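Local coordinates for protein inorganic pyrophosphatase (Shewanella sp. AS-11, PDB 6LL8) that probably hydrolyses diphosphate to two phosphates with manganese or magnesium ions, and here holds magnesium, fluoride and the substrate analogue imidodiphosphate, at residues D82-Q86 against A87-G91. Residues are numbered along the deposited sequence; the frame is centred on the assembly and turned at random.
Sequences DDIAQ and ATIVG
Ile84 folds onto Ala87 and Ile89 in a local contact where a short 3-10 turn runs into strand 88-94, an inner strand of the parallel sheet in the DHH domain. Two successive i to i+3 backbone bonds hold the bend: Gln86 N donates to Asp83 O at 2.9 Å, and Ala87 N to Ile84 O at 3.0 Å. The second is moderately bent at the hydrogen (152°). The Ile84 side chain reaches across to the segment that follows. With CG1 opposite the backbone N (chi1 -160°), its CD1 comes to 3.9 Å from Ala87 CB, while CG1 lies 3.9 Å from Ile89 CD1. The two isoleucines cross nearly perpendicularly, Ile89 presenting its CG1-CD1 branch. Val69 on strand 68-72 touches both Ile84 and Ala87, and Ile71 touches Ile89, so the apolar patch continues onto the neighbouring strand. At the start of the bend, the carboxylate of Asp83, whose carbonyl accepts the first bond, is tied to Ser63 OG and Tyr64 N. A water within donating distance of both carbonyls (2.9 Å from Ala85 O, 2.6 Å from Ala87 O) sits beside the bend. The contact thus pairs turn bonds that satisfy the amides of Gln86 and Ala87 with methyl and methylene packing that adds to the burial of Ile84 and Ile89, which strand 68-72 also covers.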
loop_
_atom_site.group_PDB
_atom_site.type_symbol
_atom_site.label_atom_id
_atom_site.label_comp_id
_atom_site.label_asym_id
_atom_site.label_seq_id
_atom_site.Cartn_x
_atom_site.Cartn_y
_atom_site.Cartn_z
ATOM N N ASP A 82 -13.286 -9.156 5.540
ATOM C CA ASP A 82 -14.650 -9.291 4.990
ATOM C C ASP A 82 -15.699 -9.101 6.093
ATOM O O ASP A 82 -16.782 -8.585 5.809
ATOM C CB ASP A 82 -14.829 -10.639 4.337
ATOM C CG ASP A 82 -14.104 -10.806 3.029
ATOM O OD1 ASP A 82 -13.688 -9.787 2.453
ATOM O OD2 ASP A 82 -14.056 -11.957 2.558
ATOM N N ASP A 83 -15.398 -9.508 7.323
ATOM C CA ASP A 83 -16.364 -9.462 8.443
ATOM C C ASP A 83 -16.072 -8.304 9.383
ATOM O O ASP A 83 -16.488 -8.341 10.540
ATOM C CB ASP A 83 -16.452 -10.816 9.132
ATOM C CG ASP A 83 -15.186 -11.250 9.840
ATOM O OD1 ASP A 83 -14.139 -10.560 9.732
ATOM O OD2 ASP A 83 -15.232 -12.292 10.522
ATOM N N ILE A 84 -15.408 -7.251 8.909
ATOM C CA ILE A 84 -15.078 -6.110 9.802
ATOM C C ILE A 84 -16.338 -5.489 10.406
ATOM O O ILE A 84 -16.230 -4.940 11.505
ATOM C CB ILE A 84 -14.196 -5.085 9.085
ATOM C CG1 ILE A 84 -13.425 -4.171 10.050
ATOM C CG2 ILE A 84 -15.030 -4.269 8.088
ATOM C CD1 ILE A 84 -12.434 -4.853 10.930
ATOM N N ALA A 85 -17.505 -5.549 9.757
ATOM C CA ALA A 85 -18.714 -4.938 10.357
ATOM C C ALA A 85 -19.105 -5.644 11.656
ATOM O O ALA A 85 -19.844 -5.034 12.433
ATOM C CB ALA A 85 -19.867 -4.920 9.386
ATOM N N GLN A 86 -18.653 -6.873 11.864
ATOM C CA GLN A 86 -18.961 -7.611 13.102
ATOM C C GLN A 86 -17.799 -7.554 14.079
ATOM O O GLN A 86 -17.863 -8.195 15.131
ATOM C CB GLN A 86 -19.307 -9.055 12.767
ATOM C CG GLN A 86 -20.640 -9.203 12.032
ATOM C CD GLN A 86 -20.492 -9.088 10.543
ATOM O OE1 GLN A 86 -19.705 -9.814 9.922
ATOM N NE2 GLN A 86 -21.319 -8.235 9.949
ATOM N N ALA A 87 -16.769 -6.782 13.762
ATOM C CA ALA A 87 -15.657 -6.455 14.680
ATOM C C ALA A 87 -15.892 -5.074 15.258
ATOM O O ALA A 87 -16.803 -4.357 14.807
ATOM C CB ALA A 87 -14.345 -6.512 13.944
ATOM N N THR A 88 -15.041 -4.666 16.173
ATOM C CA THR A 88 -15.035 -3.300 16.678
ATOM C C THR A 88 -13.703 -2.690 16.250
ATOM O O THR A 88 -12.636 -3.137 16.681
ATOM C CB THR A 88 -15.189 -3.253 18.188
ATOM O OG1 THR A 88 -16.435 -3.861 18.541
ATOM C CG2 THR A 88 -15.134 -1.837 18.706
ATOM N N ILE A 89 -13.789 -1.651 15.425
ATOM C CA ILE A 89 -12.570 -0.907 15.033
ATOM C C ILE A 89 -12.232 0.045 16.170
ATOM O O ILE A 89 -13.024 0.973 16.464
ATOM C CB ILE A 89 -12.762 -0.166 13.706
ATOM C CG1 ILE A 89 -13.061 -1.128 12.565
ATOM C CG2 ILE A 89 -11.540 0.681 13.396
ATOM C CD1 ILE A 89 -13.575 -0.488 11.308
ATOM N N VAL A 90 -11.099 -0.187 16.823
ATOM C CA VAL A 90 -10.639 0.655 17.920
ATOM C C VAL A 90 -9.706 1.754 17.439
ATOM O O VAL A 90 -9.500 2.737 18.150
ATOM C CB VAL A 90 -10.020 -0.155 19.063
ATOM C CG1 VAL A 90 -11.076 -1.044 19.705
ATOM C CG2 VAL A 90 -8.797 -0.952 18.634
ATOM N N GLY A 91 -9.162 1.605 16.244
ATOM C CA GLY A 91 -8.219 2.598 15.746
ATOM C C GLY A 91 -7.997 2.480 14.269
ATOM O O GLY A 91 -8.203 1.392 13.704
HETATM O O HOH W 1 -19.159 -3.378 14.702
#